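Local coordinates for peroxide stress regulator PerR, FUR family (Streptococcus pyogenes, PDB 4I7H), which probably senses peroxide through a bound metal ion and, as a dimer, regulates transcription of peroxide-stress genes, as in other PerR members of the FUR family, at residues I3-Q8 against I110-D115; G77-L82 against Y92-H97; Q98-V103 against I136-Y141. All coordinates share one frame; numbering follows the deposited sequence.

Overall arrangement
Each contact supplies a histidine to one nickel ion: His4 from contact 1, His97 from contact 2 and His99 from contact 3. Asn15 and His19 of helix 12-22 are further ligands, and His6 of contact 1 also approaches the metal. The centres of contacts 1 and 3 are about 10 Å apart, and strand 98-104 pairs with strand 110-115 in the same sheet. Contact 2 is the hairpin, its centre about 20 Å from that of contact 1 and about 21 Å from that of contact 3. Residues 92-97 run directly into 98-103. The nickel therefore joins the hairpin, the sheet and the N-terminal loop, probably as the regulatory metal site. Contacts 1 and 3 also touch the second subunit.

Contact 1: residues I3-Q8 against I110-D115; sequences IHSHQQ and IADFMD. With NI (nickel (II) ion), chain F.
His4 and Met114 meet through the imidazole ring and the thioether. The sulfur SD of Met114 lies 3.3 Å from CE1 of His4. It sits oblique to the ring, 3.9 Å from the centroid of the His4 ring and 43° off its normal. Met114 reaches there with a nearly straight chain. CG of Met114 is anti to the backbone N (chi1 -168°), and the chain stays extended beyond it. The His4 ring is held at two points. NE2 of His4 binds the nickel at 2.4 Å. On the other nitrogen, ND1 is hydrogen-bonded to the carbonyl of Asp2. Met114 thus packs on a metal ligand without binding the metal itself.

The polar half centres on Asp112. OG of Ser5 donates to OD2 of Asp112 at 2.6 Å, on the syn lone pair. The same OG accepts from the backbone N of Gln7 at 2.8 Å, which makes an ST turn. One water bridges further: it accepts from N of His6 and donates to O of Gln8 and to OD2 of Asp112, the last at 2.9 Å. The carboxylate therefore collects the turn of residues 5-8 around one oxygen.

NE2 of His6 lies 2.6 Å from the nickel, a longer bond than that of His4, and its ND1 is hydrogen-bonded to Glu18. The loop 3-8 leads toward helix 12-22. Strand 110-115 pairs antiparallel with strand 98-104, and Phe113 packs on Val100 and Val102 of that strand. Gln128 of the second subunit is hydrogen-bonded to the backbone N of Met114.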
ATOM      1  N   ILE B   3      11.180  13.043   2.700  1.00 50.34           N
ATOM      2  CA  ILE B   3       9.968  13.300   3.483  1.00 49.11           C
ATOM      3  C   ILE B   3       9.634  14.788   3.635  1.00 47.10           C
ATOM      4  O   ILE B   3      10.485  15.582   4.050  1.00 47.23           O
ATOM      5  CB  ILE B   3      10.065  12.640   4.885  1.00 45.97           C
ATOM      6  CG1 ILE B   3      10.212  11.122   4.743  1.00 46.88           C
ATOM      7  CG2 ILE B   3       8.850  12.985   5.740  1.00 43.65           C
ATOM      8  CD1 ILE B   3      10.344  10.379   6.063  1.00 51.26           C
ATOM      9  N   HIS B   4       8.385  15.142   3.326  1.00 41.34           N
ATOM     10  CA  HIS B   4       7.916  16.527   3.363  1.00 41.30           C
ATOM     11  C   HIS B   4       6.394  16.557   3.417  1.00 41.42           C
ATOM     12  O   HIS B   4       5.734  15.524   3.207  1.00 39.05           O
ATOM     13  CB  HIS B   4       8.345  17.242   2.089  1.00 43.77           C
ATOM     14  CG  HIS B   4       7.893  16.537   0.848  1.00 41.82           C
ATOM     15  ND1 HIS B   4       8.560  15.444   0.343  1.00 42.57           N
ATOM     16  CD2 HIS B   4       6.821  16.729   0.042  1.00 40.64           C
ATOM     17  CE1 HIS B   4       7.939  15.005  -0.736  1.00 40.07           C
ATOM     18  NE2 HIS B   4       6.884  15.771  -0.939  1.00 36.51           N
ATOM     19  N   SER B   5       5.838  17.737   3.679  1.00 37.50           N
ATOM     20  CA  SER B   5       4.389  17.914   3.735  1.00 36.02           C
ATOM     21  C   SER B   5       3.946  19.157   2.963  1.00 44.82           C
ATOM     22  O   SER B   5       4.688  20.143   2.867  1.00 43.30           O
ATOM     23  CB  SER B   5       3.925  18.024   5.196  1.00 40.28           C
ATOM     24  OG  SER B   5       2.544  18.344   5.286  1.00 39.29           O
ATOM     25  N   HIS B   6       2.736  19.101   2.413  1.00 39.24           N
ATOM     26  CA  HIS B   6       2.110  20.262   1.806  1.00 43.53           C
ATOM     27  C   HIS B   6       0.998  20.770   2.699  1.00 43.40           C
ATOM     28  O   HIS B   6       0.163  21.578   2.272  1.00 46.34           O
ATOM     29  CB  HIS B   6       1.517  19.891   0.456  1.00 39.59           C
ATOM     30  CG  HIS B   6       2.538  19.486  -0.552  1.00 39.47           C
ATOM     31  ND1 HIS B   6       3.002  20.353  -1.513  1.00 47.84           N
ATOM     32  CD2 HIS B   6       3.191  18.315  -0.753  1.00 36.74           C
ATOM     33  CE1 HIS B   6       3.892  19.738  -2.270  1.00 48.38           C
ATOM     34  NE2 HIS B   6       4.026  18.500  -1.827  1.00 46.60           N
ATOM     35  N   GLN B   7       1.007  20.306   3.946  1.00 42.17           N
ATOM     36  CA  GLN B   7      -0.063  20.583   4.918  1.00 45.62           C
ATOM     37  C   GLN B   7      -1.473  20.235   4.412  1.00 44.65           C
ATOM     38  O   GLN B   7      -2.458  20.813   4.873  1.00 44.48           O
ATOM     39  CB  GLN B   7      -0.019  22.027   5.491  1.00 49.79           C
ATOM     40  CG  GLN B   7       1.038  22.983   4.927  1.00 50.65           C
ATOM     41  CD  GLN B   7       2.454  22.550   5.224  1.00 49.75           C
ATOM     42  OE1 GLN B   7       2.713  21.859   6.214  1.00 54.10           O
ATOM     43  NE2 GLN B   7       3.382  22.940   4.356  1.00 47.72           N
ATOM     44  N   GLN B   8      -1.566  19.289   3.473  1.00 42.77           N
ATOM     45  CA  GLN B   8      -2.857  18.740   3.051  1.00 42.93           C
ATOM     46  C   GLN B   8      -2.646  17.458   2.256  1.00 40.63           C
ATOM     47  O   GLN B   8      -1.588  17.255   1.665  1.00 39.43           O
ATOM     48  CB  GLN B   8      -3.657  19.740   2.198  1.00 43.49           C
ATOM     49  CG  GLN B   8      -3.106  19.951   0.792  1.00 48.00           C
ATOM     50  CD  GLN B   8      -3.982  20.873  -0.060  1.00 51.70           C
ATOM     51  OE1 GLN B   8      -5.157  20.583  -0.313  1.00 51.26           O
ATOM     52  NE2 GLN B   8      -3.405  21.985  -0.514  1.00 49.59           N
ATOM     53  N   ILE B 110      -5.963  15.657  12.683  1.00 35.45           N
ATOM     54  CA  ILE B 110      -5.532  15.116  11.393  1.00 39.00           C
ATOM     55  C   ILE B 110      -4.082  15.463  11.076  1.00 38.21           C
ATOM     56  O   ILE B 110      -3.631  16.582  11.319  1.00 35.53           O
ATOM     57  CB  ILE B 110      -6.489  15.572  10.267  1.00 36.19           C
ATOM     58  CG1 ILE B 110      -7.835  14.886  10.472  1.00 33.32           C
ATOM     59  CG2 ILE B 110      -5.943  15.232   8.871  1.00 37.72           C
ATOM     60  CD1 ILE B 110      -8.955  15.496   9.704  1.00 43.35           C
ATOM     61  N   ALA B 111      -3.351  14.479  10.564  1.00 33.95           N
ATOM     62  CA  ALA B 111      -1.973  14.673  10.123  1.00 34.33           C
ATOM     63  C   ALA B 111      -1.853  14.054   8.741  1.00 32.61           C
ATOM     64  O   ALA B 111      -2.658  13.193   8.368  1.00 32.96           O
ATOM     65  CB  ALA B 111      -1.012  14.000  11.073  1.00 33.61           C
ATOM     66  N   ASP B 112      -0.856  14.475   7.981  1.00 33.22           N
ATOM     67  CA  ASP B 112      -0.658  13.893   6.667  1.00 32.53           C
ATOM     68  C   ASP B 112       0.709  13.235   6.550  1.00 34.47           C
ATOM     69  O   ASP B 112       1.646  13.527   7.311  1.00 34.71           O
ATOM     70  CB  ASP B 112      -0.854  14.930   5.560  1.00 35.94           C
ATOM     71  CG  ASP B 112       0.079  16.111   5.704  1.00 37.55           C
ATOM     72  OD1 ASP B 112      -0.298  17.077   6.399  1.00 43.14           O
ATOM     73  OD2 ASP B 112       1.192  16.072   5.133  1.00 37.56           O
ATOM     74  N   PHE B 113       0.807  12.313   5.606  1.00 30.75           N
ATOM     75  CA  PHE B 113       2.052  11.617   5.378  1.00 29.34           C
ATOM     76  C   PHE B 113       2.212  11.307   3.892  1.00 30.00           C
ATOM     77  O   PHE B 113       1.245  11.311   3.113  1.00 30.04           O
ATOM     78  CB  PHE B 113       2.146  10.355   6.243  1.00 31.42           C
ATOM     79  CG  PHE B 113       1.162   9.279   5.866  1.00 31.76           C
ATOM     80  CD1 PHE B 113       1.543   8.238   5.018  1.00 32.28           C
ATOM     81  CD2 PHE B 113      -0.139   9.300   6.355  1.00 33.35           C
ATOM     82  CE1 PHE B 113       0.641   7.242   4.665  1.00 29.74           C
ATOM     83  CE2 PHE B 113      -1.054   8.300   5.994  1.00 30.68           C
ATOM     84  CZ  PHE B 113      -0.651   7.275   5.154  1.00 29.31           C
ATOM     85  N   MET B 114       3.457  11.073   3.514  1.00 30.14           N
ATOM     86  CA  MET B 114       3.830  10.868   2.136  1.00 32.26           C
ATOM     87  C   MET B 114       3.743   9.373   1.804  1.00 33.13           C
ATOM     88  O   MET B 114       4.281   8.528   2.536  1.00 33.79           O
ATOM     89  CB  MET B 114       5.254  11.380   1.978  1.00 30.52           C
ATOM     90  CG  MET B 114       5.745  11.527   0.593  1.00 40.36           C
ATOM     91  SD  MET B 114       7.464  12.056   0.734  1.00 45.84           S
ATOM     92  CE  MET B 114       8.068  11.448  -0.829  1.00 43.23           C
ATOM     93  N   ASP B 115       3.053   9.042   0.722  1.00 31.13           N
ATOM     94  CA  ASP B 115       2.796   7.642   0.386  1.00 33.79           C
ATOM     95  C   ASP B 115       3.283   7.308  -1.015  1.00 36.05           C
ATOM     96  O   ASP B 115       3.132   8.112  -1.930  1.00 32.74           O
ATOM     97  CB  ASP B 115       1.305   7.350   0.436  1.00 30.80           C
ATOM     98  CG  ASP B 115       0.941   6.050  -0.293  1.00 36.68           C
ATOM     99  OD1 ASP B 115       1.243   4.944   0.241  1.00 33.48           O
ATOM    100  OD2 ASP B 115       0.372   6.137  -1.405  1.00 35.35           O
TER
HETATM  101 NI    NI F 202       4.832  16.032  -2.229  1.00 35.47          NI
HETATM  102  O   HOH W   1       2.883  14.257   4.025  1.00 31.43           O
HETATM  103  O   HOH W   2       1.000  17.043   2.392  1.00 35.31           O

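Contact 2: residues G77-L82 against Y92-H97. With NI (nickel (II) ion), chain F.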
ATOM      1  N   GLY B  77      12.074  13.085 -10.848  1.00 38.23           N
ATOM      2  CA  GLY B  77      11.819  11.932 -10.001  1.00 44.11           C
ATOM      3  C   GLY B  77      10.384  11.458  -9.902  1.00 43.19           C
ATOM      4  O   GLY B  77      10.014  10.815  -8.921  1.00 42.15           O
ATOM      5  N   PHE B  78       9.571  11.754 -10.911  1.00 38.07           N
ATOM      6  CA  PHE B  78       8.171  11.334 -10.898  1.00 37.56           C
ATOM      7  C   PHE B  78       7.876  10.175 -11.832  1.00 36.74           C
ATOM      8  O   PHE B  78       6.805   9.579 -11.771  1.00 39.75           O
ATOM      9  CB  PHE B  78       7.232  12.507 -11.184  1.00 36.96           C
ATOM     10  CG  PHE B  78       7.237  13.546 -10.107  1.00 37.49           C
ATOM     11  CD1 PHE B  78       6.420  13.415  -9.001  1.00 36.86           C
ATOM     12  CD2 PHE B  78       8.073  14.644 -10.193  1.00 42.87           C
ATOM     13  CE1 PHE B  78       6.429  14.350  -7.998  1.00 38.75           C
ATOM     14  CE2 PHE B  78       8.091  15.605  -9.181  1.00 44.27           C
ATOM     15  CZ  PHE B  78       7.262  15.451  -8.080  1.00 40.06           C
ATOM     16  N   VAL B  79       8.808   9.872 -12.725  1.00 39.20           N
ATOM     17  CA  VAL B  79       8.716   8.625 -13.485  1.00 38.00           C
ATOM     18  C   VAL B  79      10.071   7.941 -13.587  1.00 34.19           C
ATOM     19  O   VAL B  79      11.122   8.568 -13.415  1.00 37.24           O
ATOM     20  CB  VAL B  79       7.983   8.765 -14.878  1.00 43.07           C
ATOM     21  CG1 VAL B  79       7.277  10.092 -15.000  1.00 36.98           C
ATOM     22  CG2 VAL B  79       8.914   8.511 -16.053  1.00 36.71           C
ATOM     23  N   SER B  80      10.035   6.645 -13.837  1.00 35.68           N
ATOM     24  CA  SER B  80      11.249   5.855 -13.906  1.00 40.05           C
ATOM     25  C   SER B  80      11.339   5.216 -15.270  1.00 35.87           C
ATOM     26  O   SER B  80      10.310   4.856 -15.866  1.00 37.54           O
ATOM     27  CB  SER B  80      11.194   4.744 -12.859  1.00 42.65           C
ATOM     28  OG  SER B  80      10.040   3.946 -13.078  1.00 44.72           O
ATOM     29  N   GLU B  81      12.561   5.089 -15.773  1.00 38.39           N
ATOM     30  CA  GLU B  81      12.787   4.442 -17.061  1.00 41.05           C
ATOM     31  C   GLU B  81      13.231   3.019 -16.774  1.00 39.49           C
ATOM     32  O   GLU B  81      13.991   2.770 -15.832  1.00 41.56           O
ATOM     33  CB  GLU B  81      13.897   5.154 -17.844  1.00 40.20           C
ATOM     34  CG  GLU B  81      13.679   6.635 -18.046  1.00 46.80           C
ATOM     35  CD  GLU B  81      14.949   7.369 -18.469  1.00 50.06           C
ATOM     36  OE1 GLU B  81      14.851   8.309 -19.298  1.00 51.92           O
ATOM     37  OE2 GLU B  81      16.042   7.019 -17.958  1.00 55.37           O
ATOM     38  N   LEU B  82      12.775   2.080 -17.578  1.00 34.02           N
ATOM     39  CA  LEU B  82      13.261   0.729 -17.421  1.00 37.16           C
ATOM     40  C   LEU B  82      13.254   0.025 -18.766  1.00 38.33           C
ATOM     41  O   LEU B  82      12.474   0.378 -19.665  1.00 35.84           O
ATOM     42  CB  LEU B  82      12.401  -0.038 -16.412  1.00 39.02           C
ATOM     43  CG  LEU B  82      10.972  -0.347 -16.860  1.00 39.77           C
ATOM     44  CD1 LEU B  82      10.842  -1.813 -17.290  1.00 39.38           C
ATOM     45  CD2 LEU B  82       9.968  -0.003 -15.772  1.00 46.13           C
ATOM     46  N   TYR B  92       8.104   3.324 -19.344  1.00 31.95           N
ATOM     47  CA  TYR B  92       8.058   4.422 -18.398  1.00 33.58           C
ATOM     48  C   TYR B  92       7.012   4.116 -17.333  1.00 39.61           C
ATOM     49  O   TYR B  92       5.948   3.566 -17.621  1.00 37.10           O
ATOM     50  CB  TYR B  92       7.765   5.742 -19.130  1.00 35.82           C
ATOM     51  CG  TYR B  92       8.873   6.093 -20.097  1.00 33.33           C
ATOM     52  CD1 TYR B  92       9.961   6.838 -19.680  1.00 37.84           C
ATOM     53  CD2 TYR B  92       8.856   5.631 -21.409  1.00 36.47           C
ATOM     54  CE1 TYR B  92      11.003   7.147 -20.554  1.00 39.53           C
ATOM     55  CE2 TYR B  92       9.891   5.938 -22.299  1.00 33.06           C
ATOM     56  CZ  TYR B  92      10.957   6.686 -21.861  1.00 37.28           C
ATOM     57  OH  TYR B  92      11.984   6.990 -22.729  1.00 35.96           O
ATOM     58  N   ASP B  93       7.330   4.456 -16.099  1.00 39.26           N
ATOM     59  CA  ASP B  93       6.460   4.099 -14.983  1.00 46.39           C
ATOM     60  C   ASP B  93       6.254   5.337 -14.151  1.00 40.27           C
ATOM     61  O   ASP B  93       7.223   5.918 -13.667  1.00 38.74           O
ATOM     62  CB  ASP B  93       7.131   3.013 -14.146  1.00 44.89           C
ATOM     63  CG  ASP B  93       6.460   2.804 -12.789  1.00 53.83           C
ATOM     64  OD1 ASP B  93       5.201   2.715 -12.744  1.00 49.18           O
ATOM     65  OD2 ASP B  93       7.206   2.728 -11.771  1.00 50.66           O
ATOM     66  N   PHE B  94       5.013   5.781 -14.007  1.00 37.33           N
ATOM     67  CA  PHE B  94       4.817   6.937 -13.157  1.00 42.82           C
ATOM     68  C   PHE B  94       4.905   6.478 -11.710  1.00 43.81           C
ATOM     69  O   PHE B  94       4.091   5.672 -11.250  1.00 47.25           O
ATOM     70  CB  PHE B  94       3.497   7.656 -13.413  1.00 40.97           C
ATOM     71  CG  PHE B  94       3.353   8.906 -12.604  1.00 42.30           C
ATOM     72  CD1 PHE B  94       2.807   8.863 -11.325  1.00 42.92           C
ATOM     73  CD2 PHE B  94       3.810  10.116 -13.095  1.00 42.41           C
ATOM     74  CE1 PHE B  94       2.707  10.001 -10.561  1.00 42.62           C
ATOM     75  CE2 PHE B  94       3.706  11.279 -12.330  1.00 43.75           C
ATOM     76  CZ  PHE B  94       3.147  11.210 -11.058  1.00 42.41           C
ATOM     77  N   MET B  95       5.895   6.974 -10.983  1.00 42.29           N
ATOM     78  CA  MET B  95       6.064   6.502  -9.615  1.00 46.03           C
ATOM     79  C   MET B  95       6.037   7.626  -8.592  1.00 43.72           C
ATOM     80  O   MET B  95       6.487   7.458  -7.465  1.00 39.97           O
ATOM     81  CB  MET B  95       7.314   5.623  -9.491  1.00 47.02           C
ATOM     82  CG  MET B  95       8.508   6.098 -10.291  1.00 43.73           C
ATOM     83  SD  MET B  95       9.142   7.636  -9.652  1.00 53.38           S
ATOM     84  CE  MET B  95      10.914   7.396  -9.850  1.00 49.33           C
ATOM     85  N   GLY B  96       5.482   8.767  -8.987  1.00 41.59           N
ATOM     86  CA  GLY B  96       5.374   9.909  -8.099  1.00 38.40           C
ATOM     87  C   GLY B  96       4.542   9.617  -6.856  1.00 38.21           C
ATOM     88  O   GLY B  96       3.535   8.914  -6.906  1.00 32.21           O
ATOM     89  N   HIS B  97       4.949  10.197  -5.733  1.00 38.15           N
ATOM     90  CA  HIS B  97       4.272   9.944  -4.467  1.00 36.51           C
ATOM     91  C   HIS B  97       2.998  10.761  -4.369  1.00 35.29           C
ATOM     92  O   HIS B  97       2.690  11.579  -5.244  1.00 34.01           O
ATOM     93  CB  HIS B  97       5.197  10.326  -3.309  1.00 33.14           C
ATOM     94  CG  HIS B  97       5.584  11.772  -3.313  1.00 36.71           C
ATOM     95  ND1 HIS B  97       6.697  12.239  -3.981  1.00 38.95           N
ATOM     96  CD2 HIS B  97       4.989  12.857  -2.766  1.00 33.03           C
ATOM     97  CE1 HIS B  97       6.788  13.544  -3.826  1.00 35.07           C
ATOM     98  NE2 HIS B  97       5.766  13.945  -3.094  1.00 36.13           N
TER
HETATM   99 NI    NI F 202       4.832  16.032  -2.229  1.00 35.47          NI
HETATM  100  O   HOH W   3      13.983   8.704 -21.644  1.00 42.88           O
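O of Phe78 accepts from N of Met95 at 2.9 Å and meets the ring of Phe94. The same oxygen lies over one face of the Phe94 ring, offset toward its rim, 3.3 Å from CD2. A chi1 of -176° swings the ring away from its own amide and under that carbonyl.

Ser80 and Asp93 form a hydrogen-bonded antiparallel pair: N of Ser80 donates to O of Asp93 at 2.9 Å, and N of Asp93 to O of Ser80 at 3.0 Å. On one face of the hairpin, CG1 of Val79 touches CD2 of Phe94 at 4.0 Å. Glu81 lies alongside Tyr92 there, and a water joins OE1 of Glu81 to OH of Tyr92. On the other side Met95 bends back, bringing SD to 3.4 Å from O of Gly77.

The carboxylates find their main polar partners outside the hairpin: OE1 of Glu81 is salt-bridged to Lys71, and OD1 of Asp93 to Lys123. His97, whose NE2 binds nickel at 2.4 Å, passes near the Phe78 ring. Gly77 closes helix 63-75 with a Schellman motif. Val79 packs on that helix, Phe78 and Phe94 on helix 12-22, and Tyr92 and Phe94 on helix 29-39.

Contact 3: residues Q98-V103 against I136-Y141; sequences QHVNVV and IPVIAY. With NI (nickel (II) ion), chain F.
Residues 101-103 run parallel to 139-141, with N of Ala140 donating to O of Asn101 (2.9 Å, N-H...O 175°) and N of Val103 to O of Ala140 (2.8 Å).

Side chains then pack on both faces of this short ladder. On one face CG1 of Val102 touches CB of Ala140 at 3.6 Å. On the other face Val103 meets two partners. Its CG2 lies 3.6 Å from CD1 of Ile139, the two side chains meeting at a slant. Its CB lies 3.9 Å from CD2 of the Tyr141 ring. Ile139 gets there with a chi1 of -175°, which turns CG1 away from its own amide, and with CD1 extended beyond. CG1 of Ile139 also passes close to O of Asn101.

From Asn101 back toward Gln98 the chains move apart and two waters bridge them. One water accepts from N of Asn101 and donates to O of Val138, 2.7 Å away. Another accepts from NE2 of Gln98 and donates to O of Ile136. NE2 of Gln98 is also hydrogen-bonded to Asp115. CG2 of Val100 still packs near CG1 of Val138.

Tyr141 has a cation-pi contact with Arg135 of the second subunit and pairs antiparallel with a strand of that subunit, which carries the sheet across the interface. The chemistry is that of a mainly apolar sheet seam, joined by two direct backbone bonds, with water bridges where the chains diverge. His99 turns away from this seam to bind the nickel, so the strand probably links the metal site to the dimer interface.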
ATOM      1  N   GLN B  98       2.250  10.525  -3.296  1.00 33.94           N
ATOM      2  CA  GLN B  98       1.090  11.336  -2.977  1.00 31.47           C
ATOM      3  C   GLN B  98       1.120  11.614  -1.473  1.00 31.17           C
ATOM      4  O   GLN B  98       2.043  11.184  -0.772  1.00 30.89           O
ATOM      5  CB  GLN B  98      -0.213  10.618  -3.375  1.00 32.58           C
ATOM      6  CG  GLN B  98      -0.489   9.330  -2.570  1.00 32.62           C
ATOM      7  CD  GLN B  98      -1.910   8.771  -2.770  1.00 38.50           C
ATOM      8  OE1 GLN B  98      -2.789   9.434  -3.326  1.00 35.47           O
ATOM      9  NE2 GLN B  98      -2.136   7.550  -2.288  1.00 38.66           N
ATOM     10  N   HIS B  99       0.115  12.332  -0.983  1.00 30.54           N
ATOM     11  CA  HIS B  99       0.029  12.656   0.441  1.00 31.36           C
ATOM     12  C   HIS B  99      -1.342  12.312   0.945  1.00 28.29           C
ATOM     13  O   HIS B  99      -2.340  12.711   0.342  1.00 29.50           O
ATOM     14  CB  HIS B  99       0.327  14.136   0.671  1.00 33.51           C
ATOM     15  CG  HIS B  99       1.752  14.485   0.408  1.00 31.43           C
ATOM     16  ND1 HIS B  99       2.724  14.351   1.375  1.00 34.23           N
ATOM     17  CD2 HIS B  99       2.389  14.886  -0.720  1.00 28.54           C
ATOM     18  CE1 HIS B  99       3.893  14.701   0.872  1.00 36.78           C
ATOM     19  NE2 HIS B  99       3.719  15.011  -0.394  1.00 31.65           N
ATOM     20  N   VAL B 100      -1.386  11.547   2.035  1.00 27.48           N
ATOM     21  CA  VAL B 100      -2.659  11.080   2.569  1.00 29.04           C
ATOM     22  C   VAL B 100      -2.830  11.391   4.060  1.00 29.60           C
ATOM     23  O   VAL B 100      -1.839  11.576   4.791  1.00 30.08           O
ATOM     24  CB  VAL B 100      -2.932   9.579   2.199  1.00 37.14           C
ATOM     25  CG1 VAL B 100      -1.777   8.971   1.438  1.00 36.19           C
ATOM     26  CG2 VAL B 100      -3.312   8.728   3.415  1.00 31.56           C
ATOM     27  N   ASN B 101      -4.081  11.480   4.493  1.00 30.79           N
ATOM     28  CA  ASN B 101      -4.384  11.835   5.880  1.00 32.16           C
ATOM     29  C   ASN B 101      -4.437  10.646   6.831  1.00 32.21           C
ATOM     30  O   ASN B 101      -4.790   9.540   6.413  1.00 28.29           O
ATOM     31  CB  ASN B 101      -5.707  12.606   5.923  1.00 32.04           C
ATOM     32  CG  ASN B 101      -5.566  14.014   5.380  1.00 30.89           C
ATOM     33  OD1 ASN B 101      -4.560  14.681   5.636  1.00 31.57           O
ATOM     34  ND2 ASN B 101      -6.562  14.474   4.636  1.00 32.91           N
ATOM     35  N   VAL B 102      -4.052  10.871   8.094  1.00 29.38           N
ATOM     36  CA  VAL B 102      -4.406   9.955   9.190  1.00 30.45           C
ATOM     37  C   VAL B 102      -5.258  10.740  10.186  1.00 32.59           C
ATOM     38  O   VAL B 102      -4.918  11.877  10.523  1.00 30.61           O
ATOM     39  CB  VAL B 102      -3.209   9.480  10.028  1.00 34.69           C
ATOM     40  CG1 VAL B 102      -3.495   8.099  10.647  1.00 33.42           C
ATOM     41  CG2 VAL B 102      -1.937   9.498   9.244  1.00 40.31           C
ATOM     42  N   VAL B 103      -6.340  10.138  10.667  1.00 29.87           N
ATOM     43  CA  VAL B 103      -7.196  10.800  11.626  1.00 33.23           C
ATOM     44  C   VAL B 103      -7.092  10.099  12.985  1.00 33.98           C
ATOM     45  O   VAL B 103      -7.079   8.857  13.051  1.00 32.41           O
ATOM     46  CB  VAL B 103      -8.654  10.806  11.149  1.00 35.31           C
ATOM     47  CG1 VAL B 103      -9.535  11.636  12.113  1.00 32.77           C
ATOM     48  CG2 VAL B 103      -8.734  11.370   9.717  1.00 32.88           C
ATOM     49  N   ILE B 136      -8.455   4.618  -6.030  1.00 32.64           N
ATOM     50  CA  ILE B 136      -8.331   3.926  -4.753  1.00 37.80           C
ATOM     51  C   ILE B 136      -8.190   4.976  -3.645  1.00 36.46           C
ATOM     52  O   ILE B 136      -7.078   5.290  -3.222  1.00 37.21           O
ATOM     53  CB  ILE B 136      -7.116   2.988  -4.712  1.00 34.13           C
ATOM     54  CG1 ILE B 136      -7.167   1.993  -5.877  1.00 39.90           C
ATOM     55  CG2 ILE B 136      -7.069   2.227  -3.388  1.00 33.90           C
ATOM     56  CD1 ILE B 136      -6.058   0.994  -5.851  1.00 38.46           C
ATOM     57  N   PRO B 137      -9.318   5.543  -3.201  1.00 37.23           N
ATOM     58  CA  PRO B 137      -9.306   6.609  -2.183  1.00 39.10           C
ATOM     59  C   PRO B 137      -8.932   6.056  -0.805  1.00 37.48           C
ATOM     60  O   PRO B 137      -9.538   5.101  -0.343  1.00 36.62           O
ATOM     61  CB  PRO B 137     -10.752   7.120  -2.188  1.00 39.35           C
ATOM     62  CG  PRO B 137     -11.565   5.990  -2.738  1.00 38.94           C
ATOM     63  CD  PRO B 137     -10.680   5.219  -3.666  1.00 36.99           C
ATOM     64  N   VAL B 138      -7.938   6.659  -0.166  1.00 33.05           N
ATOM     65  CA  VAL B 138      -7.392   6.138   1.078  1.00 34.91           C
ATOM     66  C   VAL B 138      -7.289   7.209   2.159  1.00 35.02           C
ATOM     67  O   VAL B 138      -6.910   8.354   1.881  1.00 32.18           O
ATOM     68  CB  VAL B 138      -6.002   5.493   0.843  1.00 34.37           C
ATOM     69  CG1 VAL B 138      -5.366   5.018   2.159  1.00 34.34           C
ATOM     70  CG2 VAL B 138      -6.135   4.296  -0.133  1.00 36.35           C
ATOM     71  N   ILE B 139      -7.661   6.827   3.379  1.00 32.70           N
ATOM     72  CA  ILE B 139      -7.437   7.635   4.578  1.00 31.71           C
ATOM     73  C   ILE B 139      -7.102   6.649   5.692  1.00 33.16           C
ATOM     74  O   ILE B 139      -7.675   5.566   5.760  1.00 35.61           O
ATOM     75  CB  ILE B 139      -8.692   8.453   4.964  1.00 33.93           C
ATOM     76  CG1 ILE B 139      -8.404   9.383   6.143  1.00 34.82           C
ATOM     77  CG2 ILE B 139      -9.879   7.530   5.278  1.00 37.53           C
ATOM     78  CD1 ILE B 139      -9.390  10.547   6.227  1.00 36.18           C
ATOM     79  N   ALA B 140      -6.155   7.006   6.546  1.00 29.16           N
ATOM     80  CA  ALA B 140      -5.772   6.124   7.625  1.00 32.69           C
ATOM     81  C   ALA B 140      -6.395   6.607   8.939  1.00 33.05           C
ATOM     82  O   ALA B 140      -6.667   7.803   9.121  1.00 32.30           O
ATOM     83  CB  ALA B 140      -4.271   6.052   7.736  1.00 32.94           C
ATOM     84  N   TYR B 141      -6.634   5.667   9.843  1.00 29.47           N
ATOM     85  CA  TYR B 141      -7.134   6.001  11.167  1.00 34.26           C
ATOM     86  C   TYR B 141      -6.149   5.497  12.200  1.00 36.89           C
ATOM     87  O   TYR B 141      -5.575   4.404  12.048  1.00 35.51           O
ATOM     88  CB  TYR B 141      -8.515   5.400  11.412  1.00 37.17           C
ATOM     89  CG  TYR B 141      -9.581   6.044  10.579  1.00 38.66           C
ATOM     90  CD1 TYR B 141      -9.943   5.508   9.351  1.00 36.55           C
ATOM     91  CD2 TYR B 141     -10.206   7.215  10.998  1.00 37.73           C
ATOM     92  CE1 TYR B 141     -10.912   6.109   8.568  1.00 39.28           C
ATOM     93  CE2 TYR B 141     -11.176   7.820  10.230  1.00 39.19           C
ATOM     94  CZ  TYR B 141     -11.527   7.261   9.015  1.00 40.55           C
ATOM     95  OH  TYR B 141     -12.496   7.860   8.246  1.00 45.47           O
TER
HETATM   96 NI    NI F 202       4.832  16.032  -2.229  1.00 35.47          NI
HETATM   97  O   HOH W   4      -5.161   7.158  -2.564  1.00 38.83           O
HETATM   98  O   HOH W   5      -6.254  10.846   2.756  1.00 27.65           O